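Local coordinates for protein 3-deoxy-d-manno-octulosonic-acid transferase (Acinetobacter baumannii, PDB 4BFC) that probably transfers Kdo from CMP-Kdo onto lipid A precursors in lipopolysaccharide assembly, this fragment being its C-terminal CMP-Kdo-binding domain, at residues Q29-H34 with L124-L128; R42-I47 with L128-F133; I147-M151 with I169-F173; E172-A178 with Q208-L213; Q57-L62 with A185-V189. All coordinates share one frame; numbering follows the deposited sequence. Where two conformers were deposited one is given.

Contact 1. Residues Q29-H34 with L124-L128; sequences QAAQLH and LWYAL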
# COMPACT_ATOMS: atom_id res chain seq x y z
N GLN A 29 23.69 -16.70 -2.28
CA GLN A 29 22.84 -17.32 -3.27
C GLN A 29 23.10 -16.67 -4.64
O GLN A 29 23.08 -17.34 -5.67
CB GLN A 29 21.38 -17.19 -2.88
CG GLN A 29 20.45 -17.79 -3.91
CD GLN A 29 19.01 -17.71 -3.49
OE1 GLN A 29 18.13 -18.30 -4.13
NE2 GLN A 29 18.75 -16.97 -2.41
N ALA A 30 23.31 -15.35 -4.65
CA ALA A 30 23.62 -14.62 -5.89
C ALA A 30 24.90 -15.14 -6.55
O ALA A 30 24.98 -15.24 -7.77
CB ALA A 30 23.74 -13.14 -5.60
N ALA A 31 25.92 -15.43 -5.73
CA ALA A 31 27.13 -16.06 -6.24
C ALA A 31 26.88 -17.45 -6.86
O ALA A 31 27.43 -17.75 -7.93
CB ALA A 31 28.21 -16.10 -5.14
N GLN A 32 26.00 -18.26 -6.27
CA GLN A 32 25.63 -19.56 -6.83
C GLN A 32 24.92 -19.42 -8.17
O GLN A 32 25.20 -20.16 -9.14
CB GLN A 32 24.76 -20.37 -5.87
CG GLN A 32 25.50 -20.92 -4.66
CD GLN A 32 24.56 -21.52 -3.63
OE1 GLN A 32 23.75 -20.80 -3.02
NE2 GLN A 32 24.66 -22.83 -3.42
N LEU A 33 24.02 -18.44 -8.25
CA LEU A 33 23.22 -18.27 -9.45
C LEU A 33 24.03 -17.60 -10.57
O LEU A 33 23.80 -17.88 -11.74
CB LEU A 33 21.97 -17.46 -9.15
CG LEU A 33 20.87 -18.05 -8.27
CD1 LEU A 33 19.75 -17.02 -8.21
CD2 LEU A 33 20.23 -19.32 -8.87
N HIS A 34 24.92 -16.69 -10.21
CA HIS A 34 25.83 -16.05 -11.17
C HIS A 34 26.59 -17.12 -11.92
O HIS A 34 26.82 -17.01 -13.15
CB HIS A 34 26.83 -15.18 -10.45
CG HIS A 34 27.74 -14.41 -11.38
ND1 HIS A 34 28.89 -14.94 -11.88
CD2 HIS A 34 27.64 -13.13 -11.90
CE1 HIS A 34 29.47 -14.03 -12.69
NE2 HIS A 34 28.70 -12.93 -12.69
N LEU A 124 18.52 -10.36 -3.67
CA LEU A 124 19.18 -11.28 -4.59
C LEU A 124 19.37 -10.61 -5.98
O LEU A 124 20.47 -10.71 -6.54
CB LEU A 124 18.35 -12.58 -4.74
CG LEU A 124 18.66 -13.70 -5.75
CD1 LEU A 124 20.09 -14.10 -5.51
CD2 LEU A 124 17.67 -14.88 -5.59
N TRP A 125 18.30 -10.00 -6.50
CA TRP A 125 18.33 -9.39 -7.86
C TRP A 125 19.29 -8.23 -7.88
O TRP A 125 20.11 -8.14 -8.77
CB TRP A 125 16.95 -8.99 -8.34
CG TRP A 125 15.98 -10.15 -8.13
CD1 TRP A 125 14.83 -10.13 -7.39
CD2 TRP A 125 16.18 -11.55 -8.51
NE1 TRP A 125 14.26 -11.38 -7.31
CE2 TRP A 125 15.03 -12.28 -7.97
CE3 TRP A 125 17.16 -12.24 -9.21
CZ2 TRP A 125 14.89 -13.63 -8.15
CZ3 TRP A 125 17.03 -13.64 -9.34
CH2 TRP A 125 15.89 -14.29 -8.87
N TYR A 126 19.19 -7.32 -6.91
CA TYR A 126 20.26 -6.25 -6.87
C TYR A 126 21.69 -6.83 -6.83
O TYR A 126 22.59 -6.34 -7.49
CB TYR A 126 20.11 -5.40 -5.59
CG TYR A 126 18.96 -4.46 -5.54
CD1 TYR A 126 18.67 -3.67 -6.67
CD2 TYR A 126 18.16 -4.31 -4.38
CE1 TYR A 126 17.63 -2.77 -6.66
CE2 TYR A 126 17.12 -3.38 -4.38
CZ TYR A 126 16.87 -2.62 -5.50
OH TYR A 126 15.87 -1.71 -5.50
N ALA A 127 21.91 -7.91 -6.08
CA ALA A 127 23.25 -8.50 -5.99
C ALA A 127 23.72 -9.10 -7.35
O ALA A 127 24.91 -9.34 -7.57
CB ALA A 127 23.30 -9.56 -4.90
N LEU A 128 22.78 -9.33 -8.25
CA LEU A 128 23.08 -9.85 -9.59
C LEU A 128 23.21 -8.75 -10.66
O LEU A 128 23.53 -9.03 -11.84
CB LEU A 128 22.08 -10.94 -10.01
CG LEU A 128 22.15 -12.25 -9.20
CD1 LEU A 128 21.04 -13.18 -9.64
CD2 LEU A 128 23.50 -12.93 -9.41

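Contact 2. Residues R42-I47 with L128-F133; sequences RQVVTI and LSQVCF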
# COMPACT_ATOMS: atom_id res chain seq x y z
N ARG A 42 26.88 -11.83 -19.38
CA ARG A 42 25.66 -11.12 -19.61
C ARG A 42 25.84 -9.75 -18.92
O ARG A 42 26.69 -9.61 -17.97
CB ARG A 42 24.46 -11.82 -18.93
CG ARG A 42 24.18 -13.25 -19.42
CD ARG A 42 23.92 -13.24 -20.91
NE ARG A 42 22.68 -12.61 -21.40
CZ ARG A 42 21.48 -13.18 -21.44
NH1 ARG A 42 21.32 -14.44 -20.98
NH2 ARG A 42 20.49 -12.53 -22.02
N GLN A 43 25.12 -8.78 -19.44
CA GLN A 43 25.00 -7.47 -18.75
C GLN A 43 23.58 -7.40 -18.18
O GLN A 43 22.61 -7.31 -18.93
CB GLN A 43 25.24 -6.31 -19.69
CG GLN A 43 26.67 -6.24 -20.12
CD GLN A 43 26.86 -5.17 -21.18
OE1 GLN A 43 26.08 -5.04 -22.14
NE2 GLN A 43 27.89 -4.37 -20.99
N VAL A 44 23.53 -7.46 -16.84
CA VAL A 44 22.22 -7.54 -16.14
C VAL A 44 21.77 -6.13 -15.70
O VAL A 44 22.52 -5.46 -14.92
CB VAL A 44 22.34 -8.40 -14.89
CG1 VAL A 44 20.97 -8.47 -14.17
CG2 VAL A 44 22.77 -9.81 -15.36
N VAL A 45 20.63 -5.72 -16.24
CA VAL A 45 20.02 -4.41 -15.90
C VAL A 45 18.72 -4.71 -15.16
O VAL A 45 17.93 -5.55 -15.66
CB VAL A 45 19.84 -3.51 -17.16
CG1 VAL A 45 21.19 -3.43 -17.91
CG2 VAL A 45 18.77 -3.95 -18.15
N THR A 46 18.47 -3.98 -14.08
CA THR A 46 17.29 -4.37 -13.26
C THR A 46 16.32 -3.19 -13.06
O THR A 46 16.78 -2.05 -12.69
CB THR A 46 17.84 -4.91 -11.94
OG1 THR A 46 18.49 -6.14 -12.21
CG2 THR A 46 16.74 -5.17 -10.86
N ILE A 47 15.02 -3.38 -13.26
CA ILE A 47 14.06 -2.39 -12.88
C ILE A 47 13.33 -2.95 -11.63
O ILE A 47 12.73 -4.03 -11.68
CB ILE A 47 13.04 -1.94 -13.94
CG1 ILE A 47 12.19 -3.13 -14.44
CG2 ILE A 47 13.78 -1.32 -15.14
CD1 ILE A 47 11.23 -2.82 -15.59
N LEU A 128 22.78 -9.33 -8.25
CA LEU A 128 23.08 -9.85 -9.59
C LEU A 128 23.21 -8.75 -10.66
O LEU A 128 23.53 -9.03 -11.84
CB LEU A 128 22.08 -10.94 -10.01
CG LEU A 128 22.15 -12.25 -9.20
CD1 LEU A 128 21.04 -13.18 -9.64
CD2 LEU A 128 23.50 -12.93 -9.41
N SER A 129 22.93 -7.50 -10.28
CA SER A 129 22.74 -6.46 -11.28
C SER A 129 24.07 -5.69 -11.56
O SER A 129 24.88 -5.43 -10.61
CB SER A 129 21.73 -5.43 -10.73
OG SER A 129 20.47 -6.04 -10.38
N GLN A 130 24.22 -5.27 -12.81
CA GLN A 130 25.28 -4.32 -13.22
C GLN A 130 24.84 -2.88 -13.00
O GLN A 130 25.65 -2.03 -12.61
CB GLN A 130 25.76 -4.53 -14.66
CG GLN A 130 26.86 -5.54 -14.80
CD GLN A 130 26.42 -6.91 -14.39
OE1 GLN A 130 25.77 -7.63 -15.19
NE2 GLN A 130 26.74 -7.29 -13.17
N VAL A 131 23.55 -2.61 -13.30
CA VAL A 131 22.97 -1.31 -13.05
C VAL A 131 21.51 -1.56 -12.68
O VAL A 131 20.93 -2.61 -13.03
CB VAL A 131 22.99 -0.33 -14.29
CG1 VAL A 131 24.41 0.09 -14.71
CG2 VAL A 131 22.23 -0.92 -15.49
N CYS A 132 20.92 -0.56 -12.06
CA CYS A 132 19.52 -0.66 -11.75
C CYS A 132 18.77 0.66 -11.85
O CYS A 132 19.36 1.74 -11.98
CB CYS A 132 19.33 -1.30 -10.34
SG CYS A 132 19.55 -0.15 -8.97
N PHE A 133 17.46 0.54 -11.88
CA PHE A 133 16.52 1.64 -11.74
C PHE A 133 15.51 1.29 -10.61
O PHE A 133 14.93 0.23 -10.62
CB PHE A 133 15.74 1.77 -13.04
CG PHE A 133 14.50 2.64 -12.98
CD1 PHE A 133 14.53 4.05 -12.96
CD2 PHE A 133 13.25 2.03 -12.76
CE1 PHE A 133 13.34 4.79 -12.88
CE2 PHE A 133 12.05 2.76 -12.66
CZ PHE A 133 12.09 4.19 -12.75

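Contact 3. Residues I147-M151 with I169-F173; sequences ILEPM and IVDEF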
# COMPACT_ATOMS: atom_id res chain seq x y z
N ILE A 147 16.32 3.69 -2.20
CA ILE A 147 17.57 3.46 -2.96
C ILE A 147 18.75 2.96 -2.14
O ILE A 147 19.78 2.70 -2.70
CB ILE A 147 17.89 4.77 -3.75
CG1 ILE A 147 18.12 5.94 -2.76
CG2 ILE A 147 16.80 5.07 -4.75
CD1 ILE A 147 19.09 6.97 -3.39
N LEU A 148 18.65 2.87 -0.81
CA LEU A 148 19.82 2.47 0.00
C LEU A 148 20.25 1.05 -0.25
O LEU A 148 21.45 0.71 -0.20
CB LEU A 148 19.46 2.68 1.50
CG LEU A 148 19.32 4.15 1.94
CD1 LEU A 148 18.88 4.23 3.42
CD2 LEU A 148 20.64 4.85 1.72
N GLU A 149 19.27 0.18 -0.57
CA GLU A 149 19.56 -1.23 -0.77
C GLU A 149 20.53 -1.47 -1.97
O GLU A 149 21.63 -2.00 -1.77
CB GLU A 149 18.25 -2.01 -0.87
CG GLU A 149 17.34 -1.82 0.34
CD GLU A 149 16.00 -2.54 0.27
OE1 GLU A 149 15.30 -2.48 -0.77
OE2 GLU A 149 15.64 -3.20 1.27
N PRO A 150 20.20 -0.95 -3.18
CA PRO A 150 21.22 -1.09 -4.25
C PRO A 150 22.54 -0.38 -4.00
O PRO A 150 23.57 -0.89 -4.40
CB PRO A 150 20.50 -0.59 -5.54
CG PRO A 150 19.41 0.29 -5.03
CD PRO A 150 18.98 -0.31 -3.71
N MET A 151 22.53 0.74 -3.27
CA MET A 151 23.73 1.53 -2.98
C MET A 151 24.70 0.70 -2.15
O MET A 151 25.90 0.68 -2.35
CB MET A 151 23.33 2.77 -2.16
CG MET A 151 22.59 3.90 -2.89
SD MET A 151 23.62 4.84 -4.05
CE MET A 151 22.43 5.88 -4.83
N ILE A 169 17.04 11.54 1.53
CA ILE A 169 18.12 10.59 1.20
C ILE A 169 18.54 10.72 -0.25
O ILE A 169 19.76 10.72 -0.51
CB ILE A 169 17.72 9.12 1.52
CG1 ILE A 169 17.83 8.78 3.01
CG2 ILE A 169 18.58 8.08 0.74
CD1 ILE A 169 17.10 7.47 3.32
N VAL A 170 17.59 10.82 -1.18
CA VAL A 170 17.98 10.94 -2.61
C VAL A 170 18.80 12.24 -2.80
O VAL A 170 19.88 12.20 -3.37
CB VAL A 170 16.78 10.89 -3.56
CG1 VAL A 170 17.16 11.16 -5.01
CG2 VAL A 170 16.21 9.49 -3.52
N ASP A 171 18.33 13.37 -2.24
CA ASP A 171 19.16 14.62 -2.30
C ASP A 171 20.55 14.49 -1.68
O ASP A 171 21.51 15.04 -2.23
CB ASP A 171 18.43 15.81 -1.70
CG ASP A 171 17.27 16.26 -2.54
OD1 ASP A 171 17.18 15.90 -3.73
OD2 ASP A 171 16.43 16.99 -2.00
N GLU A 172 20.71 13.75 -0.60
CA GLU A 172 22.07 13.54 -0.05
C GLU A 172 22.97 12.88 -1.11
O GLU A 172 24.17 13.19 -1.25
CB GLU A 172 22.02 12.62 1.15
CG GLU A 172 21.57 13.25 2.46
CD GLU A 172 21.23 12.23 3.54
OE1 GLU A 172 21.46 11.00 3.36
OE2 GLU A 172 20.71 12.65 4.59
N PHE A 173 22.39 11.95 -1.88
CA PHE A 173 23.12 11.27 -2.92
C PHE A 173 23.31 12.11 -4.21
O PHE A 173 24.37 12.03 -4.85
CB PHE A 173 22.51 9.88 -3.18
CG PHE A 173 22.87 8.86 -2.10
CD1 PHE A 173 23.98 8.06 -2.18
CD2 PHE A 173 22.02 8.68 -1.01
CE1 PHE A 173 24.31 7.14 -1.20
CE2 PHE A 173 22.33 7.77 0.00
CZ PHE A 173 23.47 6.97 -0.10

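Contact 4. Residues E172-A178 with Q208-L213; sequences EFIDENA and QAHKVL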
# COMPACT_ATOMS: atom_id res chain seq x y z
N GLU A 172 20.71 13.75 -0.60
CA GLU A 172 22.07 13.54 -0.05
C GLU A 172 22.97 12.88 -1.11
O GLU A 172 24.17 13.19 -1.25
CB GLU A 172 22.02 12.62 1.15
CG GLU A 172 21.57 13.25 2.46
CD GLU A 172 21.23 12.23 3.54
OE1 GLU A 172 21.46 11.00 3.36
OE2 GLU A 172 20.71 12.65 4.59
N PHE A 173 22.39 11.95 -1.88
CA PHE A 173 23.12 11.27 -2.92
C PHE A 173 23.31 12.11 -4.21
O PHE A 173 24.37 12.03 -4.85
CB PHE A 173 22.51 9.88 -3.18
CG PHE A 173 22.87 8.86 -2.10
CD1 PHE A 173 23.98 8.06 -2.18
CD2 PHE A 173 22.02 8.68 -1.01
CE1 PHE A 173 24.31 7.14 -1.20
CE2 PHE A 173 22.33 7.77 0.00
CZ PHE A 173 23.47 6.97 -0.10
N ILE A 174 22.35 12.97 -4.57
CA ILE A 174 22.52 13.85 -5.72
C ILE A 174 23.63 14.85 -5.40
O ILE A 174 24.47 15.15 -6.28
CB ILE A 174 21.21 14.62 -6.05
CG1 ILE A 174 20.08 13.67 -6.53
CG2 ILE A 174 21.43 15.71 -7.11
CD1 ILE A 174 18.77 14.43 -6.65
N ASP A 175 23.68 15.34 -4.15
CA ASP A 175 24.69 16.35 -3.76
C ASP A 175 26.10 15.82 -3.85
O ASP A 175 27.02 16.61 -4.03
CB ASP A 175 24.49 16.85 -2.33
CG ASP A 175 23.22 17.62 -2.14
OD1 ASP A 175 22.64 18.12 -3.13
OD2 ASP A 175 22.80 17.74 -0.97
N GLU A 176 26.30 14.52 -3.67
CA GLU A 176 27.64 13.91 -3.81
C GLU A 176 27.90 13.18 -5.16
O GLU A 176 28.85 12.37 -5.22
CB GLU A 176 27.89 12.96 -2.67
CG GLU A 176 27.79 13.60 -1.29
CD GLU A 176 28.81 14.68 -1.08
OE1 GLU A 176 30.01 14.40 -1.31
OE2 GLU A 176 28.41 15.79 -0.68
N ASN A 177 27.05 13.44 -6.16
CA ASN A 177 27.09 12.79 -7.50
C ASN A 177 27.11 11.27 -7.37
O ASN A 177 27.93 10.57 -7.94
CB ASN A 177 28.30 13.33 -8.32
CG ASN A 177 28.16 14.82 -8.59
OD1 ASN A 177 27.17 15.27 -9.18
ND2 ASN A 177 29.11 15.59 -8.12
N ALA A 178 26.15 10.77 -6.58
CA ALA A 178 26.22 9.41 -6.14
C ALA A 178 25.02 8.58 -6.63
O ALA A 178 25.04 7.36 -6.46
CB ALA A 178 26.33 9.36 -4.63
N GLN A 208 31.45 7.43 -4.75
CA GLN A 208 30.76 8.54 -4.16
C GLN A 208 29.60 8.06 -3.30
O GLN A 208 29.31 8.66 -2.25
CB GLN A 208 30.21 9.49 -5.22
CG GLN A 208 31.23 10.33 -5.96
CD GLN A 208 32.09 11.11 -5.00
OE1 GLN A 208 33.28 10.83 -4.89
NE2 GLN A 208 31.49 12.05 -4.26
N ALA A 209 28.91 7.00 -3.76
CA ALA A 209 27.83 6.39 -2.96
C ALA A 209 28.32 5.88 -1.62
O ALA A 209 27.74 6.18 -0.56
CB ALA A 209 27.18 5.23 -3.75
N HIS A 210 29.40 5.09 -1.67
CA HIS A 210 30.07 4.64 -0.45
C HIS A 210 30.54 5.71 0.51
O HIS A 210 30.52 5.48 1.72
CB HIS A 210 31.14 3.58 -0.73
CG HIS A 210 30.62 2.19 -0.57
ND1 HIS A 210 30.95 1.41 0.49
CD2 HIS A 210 29.66 1.47 -1.31
CE1 HIS A 210 30.28 0.23 0.40
NE2 HIS A 210 29.49 0.28 -0.70
N LYS A 211 30.90 6.89 0.00
CA LYS A 211 31.17 8.05 0.86
C LYS A 211 29.93 8.49 1.64
O LYS A 211 29.96 8.63 2.87
CB LYS A 211 31.68 9.24 0.05
CG LYS A 211 33.20 9.38 -0.05
CD LYS A 211 33.57 10.55 -0.95
CE LYS A 211 34.95 10.39 -1.56
NZ LYS A 211 35.19 11.39 -2.65
N VAL A 212 28.83 8.73 0.93
CA VAL A 212 27.60 9.17 1.56
C VAL A 212 27.20 8.10 2.57
O VAL A 212 26.78 8.43 3.68
CB VAL A 212 26.46 9.36 0.54
CG1 VAL A 212 25.14 9.74 1.22
CG2 VAL A 212 26.83 10.40 -0.50
N LEU A 213 27.35 6.82 2.21
CA LEU A 213 26.85 5.73 3.05
C LEU A 213 27.59 5.62 4.36
O LEU A 213 27.00 5.25 5.38
CB LEU A 213 26.84 4.38 2.32
CG LEU A 213 25.71 4.16 1.31
CD1 LEU A 213 26.08 2.96 0.43
CD2 LEU A 213 24.35 3.96 1.97

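Contact 5. Residues Q57-L62 with A185-V189; sequences QILEAL and AQQVV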
# COMPACT_ATOMS: atom_id res chain seq x y z
N GLN A 57 7.04 1.39 -20.24
CA GLN A 57 7.85 2.48 -20.81
C GLN A 57 9.32 2.14 -20.91
O GLN A 57 9.96 2.40 -21.96
CB GLN A 57 7.67 3.83 -20.09
CG GLN A 57 6.23 4.39 -20.13
CD GLN A 57 6.09 5.72 -19.41
OE1 GLN A 57 5.14 6.46 -19.67
NE2 GLN A 57 6.97 6.01 -18.49
N ILE A 58 9.89 1.58 -19.85
CA ILE A 58 11.32 1.21 -19.86
C ILE A 58 11.57 0.01 -20.78
O ILE A 58 12.54 0.03 -21.57
CB ILE A 58 11.86 0.95 -18.43
CG1 ILE A 58 11.83 2.26 -17.63
CG2 ILE A 58 13.26 0.40 -18.50
CD1 ILE A 58 11.96 2.06 -16.15
N LEU A 59 10.77 -1.07 -20.69
CA LEU A 59 10.96 -2.21 -21.59
C LEU A 59 10.81 -1.81 -23.07
O LEU A 59 11.59 -2.33 -23.90
CB LEU A 59 10.10 -3.42 -21.30
CG LEU A 59 10.41 -3.95 -19.91
CD1 LEU A 59 9.30 -4.97 -19.59
CD2 LEU A 59 11.80 -4.57 -19.82
N GLU A 60 9.90 -0.89 -23.38
CA GLU A 60 9.72 -0.40 -24.80
C GLU A 60 10.99 0.27 -25.30
O GLU A 60 11.43 0.00 -26.46
CB GLU A 60 8.62 0.64 -24.88
CG GLU A 60 7.21 0.17 -25.09
CD GLU A 60 6.22 1.34 -25.10
OE1 GLU A 60 6.59 2.50 -24.74
OE2 GLU A 60 5.05 1.08 -25.41
N ALA A 61 11.58 1.12 -24.45
CA ALA A 61 12.81 1.88 -24.73
C ALA A 61 13.99 0.92 -24.88
O ALA A 61 14.90 1.11 -25.75
CB ALA A 61 13.07 2.98 -23.71
N LEU A 62 13.98 -0.15 -24.08
CA LEU A 62 15.09 -1.08 -24.04
C LEU A 62 15.01 -2.19 -25.12
O LEU A 62 16.04 -2.73 -25.47
CB LEU A 62 15.14 -1.75 -22.64
CG LEU A 62 16.41 -2.52 -22.23
CD1 LEU A 62 17.65 -1.66 -22.05
CD2 LEU A 62 16.10 -3.21 -20.92
N ALA A 185 11.82 7.35 -19.42
CA ALA A 185 12.23 5.94 -19.65
C ALA A 185 13.38 5.88 -20.66
O ALA A 185 14.37 5.14 -20.46
CB ALA A 185 11.06 5.13 -20.11
N GLN A 186 13.30 6.74 -21.67
CA GLN A 186 14.45 6.83 -22.63
C GLN A 186 15.76 7.20 -21.95
O GLN A 186 16.82 6.59 -22.24
CB GLN A 186 14.08 7.71 -23.85
CG GLN A 186 14.84 7.40 -25.15
CD GLN A 186 14.74 5.97 -25.69
OE1 GLN A 186 13.68 5.51 -26.17
NE2 GLN A 186 15.88 5.27 -25.71
N GLN A 187 15.71 8.18 -21.05
CA GLN A 187 16.87 8.58 -20.31
C GLN A 187 17.37 7.50 -19.35
O GLN A 187 18.56 7.40 -19.15
CB GLN A 187 16.73 9.95 -19.67
CG GLN A 187 18.07 10.41 -19.08
CD GLN A 187 18.02 11.82 -18.58
OE1 GLN A 187 16.94 12.35 -18.26
NE2 GLN A 187 19.20 12.45 -18.48
N VAL A 188 16.47 6.70 -18.74
CA VAL A 188 16.98 5.57 -17.96
C VAL A 188 17.83 4.63 -18.82
O VAL A 188 18.89 4.19 -18.40
CB VAL A 188 15.82 4.69 -17.41
CG1 VAL A 188 16.36 3.42 -16.78
CG2 VAL A 188 14.97 5.48 -16.42
N VAL A 189 17.32 4.30 -20.00
CA VAL A 189 18.06 3.41 -20.92
C VAL A 189 19.36 4.08 -21.38
O VAL A 189 20.39 3.43 -21.35
CB VAL A 189 17.21 3.00 -22.11
CG1 VAL A 189 18.04 2.19 -23.12
CG2 VAL A 189 16.04 2.11 -21.66
O HOH W 1 15.15 3.07 -27.43

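Contact 1. Residues Q29-H34 with L124-L128
Leu124 turns CG away from its own backbone N (chi1 173°) and Leu128 turns CG away from its carbonyl carbon (chi1 -67°), and these two settings send both leucines to the small side chain of Ala30 on residues 29-34. Leu124 CD1 lies against the start of that residue, 3.6 Å from Ala30 N, while Leu128 CD2 comes in beside its far end, 3.2 Å from Ala30 O. Ala30 CB also meets Ala127 CB at 3.7 Å. The axes of the two short segments pass 9.2 Å apart, crossing at -55°. Leu33 CD1 passes at about a right angle to Leu124, reaching its CD2 at 4.0 Å, and also touches Leu128 CD1. The extended chain of Gln29 runs across Leu124 as well, its amide lying near CD2, and Gln29 OE1 takes a weak hydrogen bond from Arg101. Mainly apolar packing thus joins helix 24-36 to helix 122-128. Trp125, touched obliquely by Leu33, continues inward to Ile75 and Val77 of strand 72-78, and Tyr126 leads to strand 131-134 and helix 148-152, so the pair lies over one face of the parallel sheet.

Contact 2. Residues R42-I47 with L128-F133
Val45 overlaps Val131 side by side, the two side chains pointing the same way from one face of the sheet, with Val45 CG1 3.6 Å from Val131 CG2. Further along that face Ile47 CG2 meets Phe133 CD2 at 4.1 Å, the ring being approached obliquely. Beneath these pairs runs the ladder of two parallel strands in a Rossmann-like domain, consistent with the GT-B fold expected of this family. Val131 O accepts from Thr46 N, and Thr46 O receives Phe133 N at 2.8 Å. At the entrance to strand 131-134 the ladder is completed by a side chain. Gln130, bent at chi2 (63°), folds its amide back so that OE1 accepts Val44 N at 2.8 Å in an almost straight bond (171°). Gln130 N in turn gives its hydrogen to Val44 O at 2.7 Å, and Val131 N adds a weak bond to the same oxygen. The Val44 side chain crosses Gln130 at about a right angle, its CB 3.3 Å from Leu128 O. On the other face, with Cys132, Thr46 OG1 donates to Ser129 OG at 2.7 Å; Ser129 OG is also bonded to Trp125 O, linking Thr46 through Ser129 to helix 122-128. Strand 72-78 pairs with the far edge of strand 43-50. Helices 54-68 and 185-197 cover the Val45, Ile47 and Phe133 face, where Trp192 touches both strands.

Contact 3. Residues I147-M151 with I169-F173
A Met-aromatic contact forms the centre of this small hydrophobic core, which joins the start of helix 148-152 to helix 167-175 in the Rossmann-like domain expected of a GT-B glycosyltransferase. Met151 sets its sulfur obliquely against the Phe173 ring: SD stands 4.3 Å from the ring centroid, 38° off the normal. The bend at chi2 (-71°) curls the methionine along the ring, so that CG lies over one face, SD is 3.7 Å from both Phe173 CD1 and CE1, and CE comes near CD1. The two side chains run past each other in opposite directions. Leu148 comes to the same ring at about a right angle, its CD2 3.8 Å from Phe173 CE2; its CD1 meets Ile169 CD1 at 3.7 Å, and CD2 also reaches Ile169 CG2. Ile147 approaches from the loop just ahead of the helix. With CG1 set between its backbone N and carbonyl carbon (chi1 61°), it brings CD1 against Val170 and Phe173, and it slides past the phenylalanine obliquely to the ring. Phe173 is thus touched by Ile147 CD1, Leu148 CD2 and the CG, SD and CE of Met151. Strand 157-159 lies next to Ile147 and Met151, and helix 199-214 packs on Leu148 and Met151. Towards the second subunit, Ile169 N is hydrogen-bonded to Glu86 of that neighbouring chain, and Leu148 packs on its Asp85. On the Val170 side, Ile147 CD1 lies 3.8 Å from Val170 CG2.

Contact 4. Residues E172-A178 with Q208-L213
Phe173 receives a CH-pi contact from Val212, whose CG1 stands over the centre of the ring, 3.6 Å from the centroid and 14° off the normal. CG1 is brought there by a chi1 of 177°, which at the same time sends the second methyl, CG2, the other way to lie 3.4 Å from Glu176 CG. Leu213 takes the edge of the same ring, CG in its plane and CD2 3.8 Å from Phe173 CZ. Ala178 packs its CB on the backbone of the opposing helix, 3.6 Å from Ala209 N, and on Ala209 CB. Helix 167-175 ends in a Schellman motif just before Ala178: Asn177, at positive phi, is the C-prime residue, Ala178 N bonds to Phe173 O and Asn177 N to Ile174 O. The polar part of the contact is built on the same turn. Gln208, bent at chi2 (-54°), lays its amide alongside the helix end, and NE2 donates to Glu176 O at 2.8 Å, with the acceptor close to the amide plane. The oxygen end of that amide is fixed too, since Lys211 NZ donates to Gln208 OE1 at 3.0 Å from one turn further along helix 199-214. The Glu176 carboxylate makes a long, weak ion pair with Arg215.

Contact 5. Residues Q57-L62 with A185-V189
Ala185, at the N-terminal end of helix 185-197, begins a helix-helix crossing on one face of the Rossmann-like sheet, its CB pressed against helix 54-68. That methyl sits 3.5 Å from Gln57 O and also meets Gln57 CB and Ile58 CG1, so that a single small side chain lies against backbone as well as side chains. Here the CA atoms of Ile58 and Ala185 come within 4.8 Å, and the axes of the short segments pass 8.5 Å apart, crossing at -54°. Next, Gln186 sends CG away from its backbone N (chi1 -154°) and then bends at chi2, which folds the amide back over the methyl of Ala61, OE1 lying 3.6 Å from its CB. Val188 touches Phe133 of strand 131-134, as Ile58 does from helix 54-68. Val189 ends the segment: its CG2 reaches Ala61 CB at 3.7 Å and also touches Leu62, while its CG1 meets Leu62 CD1 at 4.0 Å. Leu62 goes on to Val45 of strand 43-50. One water bridges the segments, accepting from Gln186 NE2 at 2.9 Å and donating to Ala61 O at 2.6 Å.

Overall arrangement
Contact 2 lies nearest the middle of the chain, about 5 Å from its centre, and is the one built mainly of hydrogen bonds. Contacts 2 and 3 are buried; contacts 1, 4 and 5 are partly so. Contacts 1 and 5, on opposite sides of that centre, are helix pairs with similar crossing angles that pack by alanines and branched side chains on the two faces of the sheet, contact 5 adding a bridging water. Contact 1 shares Leu128 with contact 2, while Ile58 of contact 5 rests on Phe133. Contacts 3 and 4, centres about 8 Å apart, both use helix 167-175 and Phe173; contact 3 is apolar, and contact 4, further out, adds polar bonds at a helix end.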